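Local coordinates for protein inositol dehydrogenase (Lactobacillus casei, PDB 4MKX) that probably oxidises scyllo-inositol with NAD as cofactor, as a scyllo-inositol dehydrogenase of the Gfo/Idh/MocA family, at residues 140-145 with 302-307; 157-163 with 267-272; 162-167 with 245-249; 196-200 with 333-338. One frame throughout, in Å; residues are numbered along the deposited sequence.

Contact 1: 140-145 with 302-307; sequences MRRFDD and RFAQAF
Met-140 lays its methyl group over one face of the Phe-303 ring, CE lying 4.1 Å from the ring centroid in a CH-pi contact. The thioether chain turns back at chi2 (-69°), which carries CE to Phe-303 while CG stays against Phe-307, 3.7 Å from CE1; the sulfur makes Met-aromatic contacts with both rings. Ala-306 CB lies close to the turn's backbone, 3.4 Å from Met-140 O. Here the 3-10 turn that follows strand 135-137, the last of the Rossmann sheet, meets the start of helix 304-319. Asp-144 is the N-cap of helix 145-155, and Arg-302 grips its carboxylate end-on: NH1 reaches OD1 at 2.9 Å and NH2 reaches OD2 at 3.2 Å, both from above the carboxylate plane. OD2 also takes the N-H of Tyr-147, so one group serves cap and salt bridge. The amide of Gln-305 spans the same bend, NE2 giving to Phe-143 O at 2.9 Å and OE1 receiving Asp-145 N at 2.9 Å. Replacing Gln-305 by an alanine would probably leave Phe-143 O and Asp-145 N without these mates and free the bend to shift. The Asp-145 carboxylate stacks on this amide, its OD1 paired with Arg-148.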
loop_
_atom_site.group_PDB
_atom_site.type_symbol
_atom_site.label_atom_id
_atom_site.label_comp_id
_atom_site.label_asym_id
_atom_site.label_seq_id
_atom_site.Cartn_x
_atom_site.Cartn_y
_atom_site.Cartn_z
ATOM N N MET A 140 8.642 17.397 -19.190
ATOM C CA MET A 140 7.411 17.635 -18.447
ATOM C C MET A 140 7.434 17.107 -17.016
ATOM O O MET A 140 6.643 17.558 -16.190
ATOM C CB MET A 140 6.187 17.098 -19.201
ATOM C CG MET A 140 5.970 15.590 -19.139
ATOM S SD MET A 140 7.218 14.666 -20.053
ATOM C CE MET A 140 6.594 13.005 -19.906
ATOM N N ARG A 141 8.336 16.188 -16.698
ATOM C CA ARG A 141 8.364 15.663 -15.333
ATOM C C ARG A 141 8.706 16.759 -14.331
ATOM O O ARG A 141 8.290 16.707 -13.180
ATOM C CB ARG A 141 9.340 14.499 -15.214
ATOM C CG ARG A 141 8.936 13.314 -16.067
ATOM C CD ARG A 141 9.760 12.116 -15.687
ATOM N NE ARG A 141 9.633 11.065 -16.683
ATOM C CZ ARG A 141 10.351 9.948 -16.667
ATOM N NH1 ARG A 141 11.228 9.745 -15.696
ATOM N NH2 ARG A 141 10.195 9.050 -17.635
ATOM N N ARG A 142 9.406 17.795 -14.784
ATOM C CA ARG A 142 9.673 18.923 -13.905
ATOM C C ARG A 142 8.405 19.660 -13.494
ATOM O O ARG A 142 8.428 20.430 -12.535
ATOM C CB ARG A 142 10.641 19.909 -14.559
ATOM C CG ARG A 142 12.003 19.307 -14.859
ATOM C CD ARG A 142 12.969 20.424 -15.126
ATOM N NE ARG A 142 14.252 19.956 -15.624
ATOM C CZ ARG A 142 15.347 20.700 -15.594
ATOM N NH1 ARG A 142 15.280 21.920 -15.085
ATOM N NH2 ARG A 142 16.497 20.225 -16.056
ATOM N N PHE A 143 7.303 19.431 -14.211
ATOM C CA PHE A 143 6.033 20.078 -13.874
ATOM C C PHE A 143 5.017 19.152 -13.238
ATOM O O PHE A 143 3.917 19.573 -12.894
ATOM C CB PHE A 143 5.434 20.728 -15.122
ATOM C CG PHE A 143 6.253 21.866 -15.629
ATOM C CD1 PHE A 143 7.294 21.640 -16.511
ATOM C CD2 PHE A 143 6.003 23.156 -15.189
ATOM C CE1 PHE A 143 8.065 22.690 -16.970
ATOM C CE2 PHE A 143 6.775 24.206 -15.643
ATOM C CZ PHE A 143 7.803 23.967 -16.529
ATOM N N ASP A 144 5.397 17.898 -13.052
ATOM C CA ASP A 144 4.489 16.917 -12.476
ATOM C C ASP A 144 4.383 17.134 -10.971
ATOM O O ASP A 144 5.403 17.344 -10.309
ATOM C CB ASP A 144 5.039 15.512 -12.749
ATOM C CG ASP A 144 4.226 14.437 -12.085
ATOM O OD1 ASP A 144 3.097 14.155 -12.546
ATOM O OD2 ASP A 144 4.706 13.848 -11.099
ATOM N N ASP A 145 3.157 17.084 -10.441
ATOM C CA ASP A 145 2.928 17.371 -9.032
ATOM C C ASP A 145 3.733 16.471 -8.106
ATOM O O ASP A 145 4.271 16.947 -7.114
ATOM C CB ASP A 145 1.442 17.291 -8.683
ATOM C CG ASP A 145 0.660 18.508 -9.149
ATOM O OD1 ASP A 145 1.268 19.575 -9.400
ATOM O OD2 ASP A 145 -0.580 18.392 -9.232
ATOM N N ARG A 302 -0.792 9.183 -17.476
ATOM C CA ARG A 302 0.068 9.447 -16.317
ATOM C C ARG A 302 0.467 10.918 -16.241
ATOM O O ARG A 302 0.505 11.508 -15.161
ATOM C CB ARG A 302 1.328 8.578 -16.388
ATOM C CG ARG A 302 2.451 8.976 -15.413
ATOM C CD ARG A 302 2.038 8.764 -13.933
ATOM N NE ARG A 302 3.128 9.186 -13.047
ATOM C CZ ARG A 302 3.291 10.436 -12.604
ATOM N NH1 ARG A 302 2.423 11.388 -12.952
ATOM N NH2 ARG A 302 4.326 10.740 -11.816
ATOM N N PHE A 303 0.775 11.520 -17.387
ATOM C CA PHE A 303 1.347 12.855 -17.348
ATOM C C PHE A 303 0.431 13.943 -17.858
ATOM O O PHE A 303 0.890 15.026 -18.209
ATOM C CB PHE A 303 2.718 12.884 -18.052
ATOM C CG PHE A 303 3.802 12.190 -17.272
ATOM C CD1 PHE A 303 4.209 12.696 -16.041
ATOM C CD2 PHE A 303 4.400 11.027 -17.754
ATOM C CE1 PHE A 303 5.201 12.060 -15.299
ATOM C CE2 PHE A 303 5.389 10.389 -17.024
ATOM C CZ PHE A 303 5.787 10.896 -15.787
ATOM N N ALA A 304 -0.873 13.677 -17.835
ATOM C CA ALA A 304 -1.842 14.672 -18.290
ATOM C C ALA A 304 -1.669 16.028 -17.622
ATOM O O ALA A 304 -1.664 17.069 -18.292
ATOM C CB ALA A 304 -3.259 14.149 -18.073
ATOM N N GLN A 305 -1.558 16.017 -16.298
ATOM C CA GLN A 305 -1.387 17.242 -15.525
ATOM C C GLN A 305 -0.088 17.951 -15.859
ATOM O O GLN A 305 -0.067 19.177 -15.997
ATOM C CB GLN A 305 -1.446 16.922 -14.019
ATOM C CG GLN A 305 -1.081 18.108 -13.117
ATOM C CD GLN A 305 0.378 18.088 -12.683
ATOM O OE1 GLN A 305 0.871 17.085 -12.155
ATOM N NE2 GLN A 305 1.079 19.191 -12.923
ATOM N N ALA A 306 0.987 17.185 -16.007
ATOM C CA ALA A 306 2.296 17.769 -16.291
ATOM C C ALA A 306 2.329 18.461 -17.647
ATOM O O ALA A 306 2.966 19.500 -17.800
ATOM C CB ALA A 306 3.377 16.706 -16.225
ATOM N N PHE A 307 1.665 17.875 -18.639
ATOM C CA PHE A 307 1.601 18.514 -19.953
ATOM C C PHE A 307 0.894 19.866 -19.874
ATOM O O PHE A 307 1.388 20.858 -20.410
ATOM C CB PHE A 307 0.900 17.614 -20.980
ATOM C CG PHE A 307 1.710 16.429 -21.394
ATOM C CD1 PHE A 307 3.044 16.580 -21.783
ATOM C CD2 PHE A 307 1.159 15.153 -21.382
ATOM C CE1 PHE A 307 3.804 15.472 -22.166
ATOM C CE2 PHE A 307 1.911 14.047 -21.763
ATOM C CZ PHE A 307 3.239 14.208 -22.150
HETATM O O HOH W 1 1.181 14.582 -14.545
#

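Contact 2: 157-163 with 267-272; sequences GKIGDIT and GTKGML
With chi1 at 55°, Thr-268 sets OG1 between its own backbone N and carbonyl carbon, where it meets the turn of 157-163, while CG2 is left to touch CG2 of Thr-163. The bend at chi3 (-47°) folds the Lys-269 chain over Gly-160, bringing CE to 3.1 Å from Gly-157 O. Two turns are thus laid together. Gly-157, with positive phi, ends helix 145-155 in a Schellman motif and opens a type I beta turn to Gly-160; the other turn joins strands 260-267 and 271-274, antiparallel neighbours at one end of the mixed sheet in the C-terminal domain. Ile-162 and Gly-267 form an antiparallel non-hydrogen-bonded pair, and just beyond it Thr-268 N gives a hydrogen bond to Asp-161 O, in the carbonyl plane.

Glycines allow this closeness. A side chain on Gly-160 would run into Thr-268 OG1 and Lys-269 CG, and one on Gly-267 into Ile-159 O. Ile-159 O accepts Lys-269 N at 2.9 Å, with the donor well above the carbonyl plane. The Ile-159 side chain carries the apolar part, CG2 lying 4.2 Å from Leu-272 CD2, and also packs against Val-154 of the helix. Outside the pair of turns, Asp-161 forms salt bridges with Lys-209 and with Arg-221 of a third subunit, and Met-271 and Leu-272 extend the sheet into a strand of a second subunit. The Thr-268 hydroxyl closes the junction with a weak bond, Asp-161 N lying 3.3 Å from OG1.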
loop_
_atom_site.group_PDB
_atom_site.type_symbol
_atom_site.label_atom_id
_atom_site.label_comp_id
_atom_site.label_asym_id
_atom_site.label_seq_id
_atom_site.Cartn_x
_atom_site.Cartn_y
_atom_site.Cartn_z
ATOM N N GLY A 157 16.120 19.880 2.405
ATOM C CA GLY A 157 17.156 19.140 3.114
ATOM C C GLY A 157 16.647 17.908 3.847
ATOM O O GLY A 157 17.358 17.319 4.664
ATOM N N LYS A 158 15.423 17.495 3.533
ATOM C CA LYS A 158 14.751 16.436 4.285
ATOM C C LYS A 158 15.310 15.028 4.109
ATOM O O LYS A 158 15.072 14.173 4.949
ATOM C CB LYS A 158 13.253 16.433 3.975
ATOM C CG LYS A 158 12.504 17.637 4.527
ATOM C CD LYS A 158 11.587 17.237 5.668
ATOM C CE LYS A 158 10.834 18.447 6.217
ATOM N NZ LYS A 158 10.136 19.199 5.135
ATOM N N ILE A 159 16.036 14.762 3.027
ATOM C CA ILE A 159 16.682 13.462 2.920
ATOM C C ILE A 159 18.195 13.588 2.868
ATOM O O ILE A 159 18.892 12.608 2.620
ATOM C CB ILE A 159 16.187 12.608 1.732
ATOM C CG1 ILE A 159 16.592 13.244 0.409
ATOM C CG2 ILE A 159 14.677 12.368 1.814
ATOM C CD1 ILE A 159 16.577 12.263 -0.732
ATOM N N GLY A 160 18.694 14.796 3.113
ATOM C CA GLY A 160 20.132 15.012 3.165
ATOM C C GLY A 160 20.697 15.077 1.764
ATOM O O GLY A 160 19.978 15.399 0.817
ATOM N N ASP A 161 21.981 14.770 1.621
ATOM C CA ASP A 161 22.580 14.752 0.294
ATOM C C ASP A 161 22.179 13.455 -0.400
ATOM O O ASP A 161 21.987 12.422 0.246
ATOM C CB ASP A 161 24.105 14.877 0.388
ATOM C CG ASP A 161 24.771 14.949 -0.978
ATOM O OD1 ASP A 161 24.159 15.461 -1.942
ATOM O OD2 ASP A 161 25.920 14.488 -1.087
ATOM N N ILE A 162 22.057 13.510 -1.720
ATOM C CA ILE A 162 21.624 12.360 -2.495
ATOM C C ILE A 162 22.787 11.424 -2.781
ATOM O O ILE A 162 23.834 11.846 -3.244
ATOM C CB ILE A 162 20.996 12.834 -3.812
ATOM C CG1 ILE A 162 19.722 13.613 -3.497
ATOM C CG2 ILE A 162 20.744 11.638 -4.734
ATOM C CD1 ILE A 162 19.087 14.289 -4.708
ATOM N N THR A 163 22.620 10.141 -2.483
ATOM C CA THR A 163 23.686 9.180 -2.733
ATOM C C THR A 163 23.388 8.314 -3.959
ATOM O O THR A 163 24.290 7.888 -4.656
ATOM C CB THR A 163 23.884 8.258 -1.540
ATOM O OG1 THR A 163 22.749 7.402 -1.447
ATOM C CG2 THR A 163 24.007 9.044 -0.259
ATOM N N GLY A 267 18.949 9.156 0.075
ATOM C CA GLY A 267 19.767 10.226 0.622
ATOM C C GLY A 267 20.441 9.767 1.906
ATOM O O GLY A 267 20.270 8.626 2.347
ATOM N N THR A 268 21.205 10.657 2.516
ATOM C CA THR A 268 21.925 10.297 3.730
ATOM C C THR A 268 20.980 10.242 4.924
ATOM O O THR A 268 21.303 9.614 5.928
ATOM C CB THR A 268 23.076 11.282 4.010
ATOM O OG1 THR A 268 22.563 12.618 4.048
ATOM C CG2 THR A 268 24.143 11.171 2.930
ATOM N N LYS A 269 19.810 10.872 4.821
ATOM C CA LYS A 269 18.892 10.964 5.955
ATOM C C LYS A 269 17.547 10.306 5.684
ATOM O O LYS A 269 16.654 10.327 6.540
ATOM C CB LYS A 269 18.639 12.423 6.324
ATOM C CG LYS A 269 19.901 13.247 6.490
ATOM C CD LYS A 269 19.612 14.512 7.269
ATOM C CE LYS A 269 18.376 15.202 6.733
ATOM N NZ LYS A 269 17.827 16.220 7.674
ATOM N N GLY A 270 17.393 9.740 4.492
ATOM C CA GLY A 270 16.103 9.196 4.120
ATOM C C GLY A 270 16.045 8.737 2.682
ATOM O O GLY A 270 17.044 8.743 1.965
ATOM N N MET A 271 14.857 8.328 2.262
ATOM C CA MET A 271 14.689 7.740 0.953
ATOM C C MET A 271 13.282 8.110 0.516
ATOM O O MET A 271 12.395 8.283 1.353
ATOM C CB MET A 271 14.812 6.228 1.116
ATOM C CG MET A 271 14.749 5.424 -0.131
ATOM S SD MET A 271 15.221 3.728 0.306
ATOM C CE MET A 271 14.854 2.993 -1.293
ATOM N N LEU A 272 13.081 8.302 -0.782
ATOM C CA LEU A 272 11.714 8.444 -1.251
ATOM C C LEU A 272 11.562 7.791 -2.606
ATOM O O LEU A 272 12.546 7.597 -3.330
ATOM C CB LEU A 272 11.278 9.907 -1.268
ATOM C CG LEU A 272 12.110 10.871 -2.080
ATOM C CD1 LEU A 272 11.612 10.875 -3.520
ATOM C CD2 LEU A 272 12.048 12.301 -1.509
#

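Contact 3: 162-167 with 245-249; sequences ITLIRS and TMAIL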
loop_
_atom_site.group_PDB
_atom_site.type_symbol
_atom_site.label_atom_id
_atom_site.label_comp_id
_atom_site.label_asym_id
_atom_site.label_seq_id
_atom_site.Cartn_x
_atom_site.Cartn_y
_atom_site.Cartn_z
ATOM N N ILE A 162 22.057 13.510 -1.720
ATOM C CA ILE A 162 21.624 12.360 -2.495
ATOM C C ILE A 162 22.787 11.424 -2.781
ATOM O O ILE A 162 23.834 11.846 -3.244
ATOM C CB ILE A 162 20.996 12.834 -3.812
ATOM C CG1 ILE A 162 19.722 13.613 -3.497
ATOM C CG2 ILE A 162 20.744 11.638 -4.734
ATOM C CD1 ILE A 162 19.087 14.289 -4.708
ATOM N N THR A 163 22.620 10.141 -2.483
ATOM C CA THR A 163 23.686 9.180 -2.733
ATOM C C THR A 163 23.388 8.314 -3.959
ATOM O O THR A 163 24.290 7.888 -4.656
ATOM C CB THR A 163 23.884 8.258 -1.540
ATOM O OG1 THR A 163 22.749 7.402 -1.447
ATOM C CG2 THR A 163 24.007 9.044 -0.259
ATOM N N LEU A 164 22.113 8.042 -4.220
ATOM C CA LEU A 164 21.768 7.176 -5.340
ATOM C C LEU A 164 20.401 7.555 -5.893
ATOM O O LEU A 164 19.472 7.827 -5.137
ATOM C CB LEU A 164 21.749 5.705 -4.894
ATOM C CG LEU A 164 21.516 4.639 -5.978
ATOM C CD1 LEU A 164 22.255 3.379 -5.585
ATOM C CD2 LEU A 164 20.038 4.316 -6.141
ATOM N N ILE A 165 20.289 7.569 -7.214
ATOM C CA ILE A 165 18.983 7.718 -7.831
ATOM C C ILE A 165 18.745 6.535 -8.758
ATOM O O ILE A 165 19.605 6.176 -9.547
ATOM C CB ILE A 165 18.872 9.033 -8.614
ATOM C CG1 ILE A 165 18.923 10.205 -7.646
ATOM C CG2 ILE A 165 17.539 9.081 -9.354
ATOM C CD1 ILE A 165 18.760 11.556 -8.331
ATOM N N ARG A 166 17.572 5.913 -8.634
ATOM C CA ARG A 166 17.186 4.825 -9.528
ATOM C C ARG A 166 15.955 5.312 -10.272
ATOM O O ARG A 166 15.005 5.774 -9.656
ATOM C CB ARG A 166 16.833 3.560 -8.740
ATOM C CG ARG A 166 16.261 2.457 -9.628
ATOM C CD ARG A 166 15.925 1.155 -8.847
ATOM N NE ARG A 166 14.946 1.353 -7.779
ATOM C CZ ARG A 166 13.631 1.332 -7.952
ATOM N NH1 ARG A 166 13.128 1.139 -9.166
ATOM N NH2 ARG A 166 12.814 1.528 -6.924
ATOM N N SER A 167 15.984 5.251 -11.593
ATOM C CA SER A 167 14.811 5.657 -12.355
ATOM C C SER A 167 14.466 4.635 -13.427
ATOM O O SER A 167 15.344 4.138 -14.141
ATOM C CB SER A 167 15.017 7.064 -12.945
ATOM O OG SER A 167 13.765 7.703 -13.148
ATOM N N THR A 245 28.394 10.211 -7.115
ATOM C CA THR A 245 26.978 9.879 -6.906
ATOM C C THR A 245 26.624 8.751 -7.833
ATOM O O THR A 245 27.139 8.674 -8.953
ATOM C CB THR A 245 26.048 11.067 -7.253
ATOM O OG1 THR A 245 26.282 12.128 -6.333
ATOM C CG2 THR A 245 24.569 10.663 -7.174
ATOM N N MET A 246 25.713 7.891 -7.400
ATOM C CA MET A 246 25.397 6.738 -8.209
ATOM C C MET A 246 24.021 6.897 -8.810
ATOM O O MET A 246 23.140 7.471 -8.194
ATOM C CB MET A 246 25.455 5.488 -7.341
ATOM C CG MET A 246 26.819 5.298 -6.723
ATOM S SD MET A 246 26.871 3.943 -5.555
ATOM C CE MET A 246 26.058 4.646 -4.151
ATOM N N ALA A 247 23.848 6.377 -10.015
ATOM C CA ALA A 247 22.518 6.341 -10.613
ATOM C C ALA A 247 22.314 5.036 -11.349
ATOM O O ALA A 247 23.239 4.468 -11.914
ATOM C CB ALA A 247 22.292 7.524 -11.550
ATOM N N ILE A 248 21.078 4.556 -11.311
ATOM C CA ILE A 248 20.704 3.318 -11.968
ATOM C C ILE A 248 19.534 3.626 -12.878
ATOM O O ILE A 248 18.581 4.287 -12.456
ATOM C CB ILE A 248 20.243 2.285 -10.927
ATOM C CG1 ILE A 248 21.413 1.910 -10.018
ATOM C CG2 ILE A 248 19.692 1.040 -11.609
ATOM C CD1 ILE A 248 21.024 1.033 -8.874
ATOM N N LEU A 249 19.605 3.183 -14.130
ATOM C CA LEU A 249 18.481 3.360 -15.047
ATOM C C LEU A 249 17.982 2.018 -15.537
ATOM O O LEU A 249 18.766 1.112 -15.762
ATOM C CB LEU A 249 18.901 4.172 -16.271
ATOM C CG LEU A 249 19.332 5.610 -16.062
ATOM C CD1 LEU A 249 19.595 6.249 -17.422
ATOM C CD2 LEU A 249 18.257 6.366 -15.306
#
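Thr-245 begins the approach with its methyl group: CG2, anti to the backbone N, rests 3.8 Å from Thr-163 O, and its hydroxyl is bonded to Asp-243. At Met-246 the ladder starts, its N giving a hydrogen bond to Thr-163 O at 3.1 Å. The side chain of Met-246 bends at chi3 (-76°), which brings CE to 3.7 Å from Thr-163 O, and its CB packs against Leu-164 CD1. Met-246 O then receives Ile-165 N at 3.0 Å.

Ala-247 lies beside Ile-165, its small CB 3.6 Å from Ile-165 O. Strands 162-172 and 246-252 run parallel here, their short segments 11° apart, in the middle of the mixed sheet that forms the core of the Gfo/Idh/MocA C-terminal domain. On the other edge of strand 162-172, Thr-163 and Leu-164 both face Ile-266 in a classic beta bulge. One face of the ladder carries Ile-165, Ala-247, Ser-167 and Leu-249, covered by helix 197-207; the other carries Leu-164, Met-246, Arg-166 and Ile-248, packed against a third subunit.

Ile-248 is bonded through both backbone groups: its N gives to Ile-165 O at 2.8 Å and its O takes Ser-167 N at 2.9 Å, each bond nearly along the C=O axis. Its CD1 meets Leu-164 CD1, while Arg-166 passes it obliquely with CG and leads its guanidinium off to Glu-262 and Glu-264. Leu-249 brings CD2 to 4.1 Å from Ser-167 CB, while the Ser-167 hydroxyl probably bonds to Asp-199.

Contact 4: 196-200 with 333-338; sequences SIHDI and QGTKAA
Ile-200 sets both branches of its side chain into the shallow hollow over Gly-334, Ala-337 and Ala-338. CD1 rides over the backbone there, 3.6 Å from Ala-338 N, and also lies 3.8 Å from Ala-337 CB. CG2, anti to the backbone N of Ile-200, is the second prong: it too is 3.8 Å from Ala-337 CB and reaches Gly-334 CA at 4.0 Å, so the alanine methyl is met by both branches. CG2 thus lies directly against the Gly-334 backbone. Helix 197-207 of the C-terminal domain and helix 328-347, near the end of the chain, are joined by this small apolar interface, with Ile-211 of strand 211-219 touching both Ile-200 and Ala-337. A serine in place of Ile-200 would probably open a gap beside Ala-337 and Ala-338, Ala-337 CB losing both of its isoleucine contacts. One turn earlier, Ile-197 adds a second bump: its CG1 stands 4.1 Å from Ala-338 CB, which is thereby approached by both isoleucines. Its CD1 comes near Thr-335, whose hydroxyl is bonded to Gly-114 O, and the same side chain packs on Pro-112 and Phe-139.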
loop_
_atom_site.group_PDB
_atom_site.type_symbol
_atom_site.label_atom_id
_atom_site.label_comp_id
_atom_site.label_asym_id
_atom_site.label_seq_id
_atom_site.Cartn_x
_atom_site.Cartn_y
_atom_site.Cartn_z
ATOM N N SER A 196 15.009 7.101 -22.044
ATOM C CA SER A 196 15.721 7.490 -20.832
ATOM C C SER A 196 16.081 8.964 -20.725
ATOM O O SER A 196 16.634 9.377 -19.711
ATOM C CB SER A 196 16.999 6.663 -20.689
ATOM O OG SER A 196 16.695 5.281 -20.708
ATOM N N ILE A 197 15.799 9.747 -21.766
ATOM C CA ILE A 197 16.137 11.159 -21.729
ATOM C C ILE A 197 15.469 11.879 -20.558
ATOM O O ILE A 197 16.102 12.699 -19.904
ATOM C CB ILE A 197 15.819 11.875 -23.067
ATOM C CG1 ILE A 197 16.795 11.401 -24.139
ATOM C CG2 ILE A 197 15.977 13.381 -22.924
ATOM C CD1 ILE A 197 16.928 12.350 -25.325
ATOM N N HIS A 198 14.207 11.556 -20.267
ATOM C CA HIS A 198 13.544 12.188 -19.137
ATOM C C HIS A 198 14.182 11.776 -17.819
ATOM O O HIS A 198 14.230 12.566 -16.872
ATOM C CB HIS A 198 12.059 11.846 -19.093
ATOM C CG HIS A 198 11.257 12.436 -20.208
ATOM N ND1 HIS A 198 11.110 13.794 -20.382
ATOM C CD2 HIS A 198 10.537 11.847 -21.192
ATOM C CE1 HIS A 198 10.345 14.019 -21.437
ATOM N NE2 HIS A 198 9.973 12.852 -21.939
ATOM N N ASP A 199 14.661 10.538 -17.747
ATOM C CA ASP A 199 15.329 10.064 -16.543
ATOM C C ASP A 199 16.671 10.760 -16.337
ATOM O O ASP A 199 17.016 11.140 -15.220
ATOM C CB ASP A 199 15.516 8.549 -16.607
ATOM C CG ASP A 199 14.201 7.801 -16.578
ATOM O OD1 ASP A 199 13.406 8.025 -15.641
ATOM O OD2 ASP A 199 13.959 6.991 -17.494
ATOM N N ILE A 200 17.417 10.937 -17.423
ATOM C CA ILE A 200 18.663 11.690 -17.362
ATOM C C ILE A 200 18.394 13.102 -16.855
ATOM O O ILE A 200 19.065 13.584 -15.942
ATOM C CB ILE A 200 19.369 11.698 -18.725
ATOM C CG1 ILE A 200 19.928 10.299 -19.022
ATOM C CG2 ILE A 200 20.510 12.712 -18.740
ATOM C CD1 ILE A 200 20.191 10.062 -20.486
ATOM N N GLN A 333 22.970 18.171 -22.672
ATOM C CA GLN A 333 23.460 17.141 -21.754
ATOM C C GLN A 333 22.594 15.893 -21.770
ATOM O O GLN A 333 23.108 14.775 -21.633
ATOM C CB GLN A 333 23.587 17.670 -20.333
ATOM C CG GLN A 333 24.623 18.781 -20.173
ATOM C CD GLN A 333 26.033 18.347 -20.539
ATOM O OE1 GLN A 333 26.358 17.157 -20.543
ATOM N NE2 GLN A 333 26.879 19.319 -20.855
ATOM N N GLY A 334 21.288 16.071 -21.932
ATOM C CA GLY A 334 20.392 14.929 -22.032
ATOM C C GLY A 334 20.735 14.071 -23.235
ATOM O O GLY A 334 20.800 12.849 -23.154
ATOM N N THR A 335 20.980 14.713 -24.369
ATOM C CA THR A 335 21.306 13.980 -25.581
ATOM C C THR A 335 22.683 13.330 -25.456
ATOM O O THR A 335 22.883 12.185 -25.861
ATOM C CB THR A 335 21.276 14.913 -26.796
ATOM O OG1 THR A 335 19.914 15.101 -27.185
ATOM C CG2 THR A 335 22.028 14.307 -27.948
ATOM N N LYS A 336 23.619 14.058 -24.862
ATOM C CA LYS A 336 24.981 13.556 -24.723
ATOM C C LYS A 336 25.020 12.285 -23.880
ATOM O O LYS A 336 25.644 11.302 -24.278
ATOM C CB LYS A 336 25.877 14.614 -24.095
ATOM C CG LYS A 336 27.332 14.198 -23.996
ATOM C CD LYS A 336 28.152 15.235 -23.242
ATOM C CE LYS A 336 28.248 16.507 -24.039
ATOM N NZ LYS A 336 28.633 16.193 -25.441
ATOM N N ALA A 337 24.354 12.315 -22.730
ATOM C CA ALA A 337 24.341 11.151 -21.832
ATOM C C ALA A 337 23.652 9.976 -22.500
ATOM O O ALA A 337 24.094 8.833 -22.363
ATOM C CB ALA A 337 23.682 11.486 -20.498
ATOM N N ALA A 338 22.573 10.246 -23.224
ATOM C CA ALA A 338 21.871 9.178 -23.929
ATOM C C ALA A 338 22.747 8.540 -25.010
ATOM O O ALA A 338 22.754 7.320 -25.175
ATOM C CB ALA A 338 20.551 9.694 -24.514
#

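Overall arrangement
Along the chain the first segments come in the order of contacts 1, 2, 3 and 4, but contact 3 closes inside contact 2, contact 2 inside contact 1, and contact 4 crosses all three. Contacts 2 and 3, with centres 12 Å apart, share strand 162-172 of the mixed sheet and both touch the third subunit. Contacts 1 and 4 lie nearer the centre of the molecule, 18 Å between centres, on the successive helices 304-319 and 328-347. Asp-199 of helix 197-207 ties these regions together, pairing with Arg-141 of contact 1 and probably with Ser-167 of contact 3. The contacts thus link the end of the Rossmann sheet, the C-terminal sheet and the last long helices.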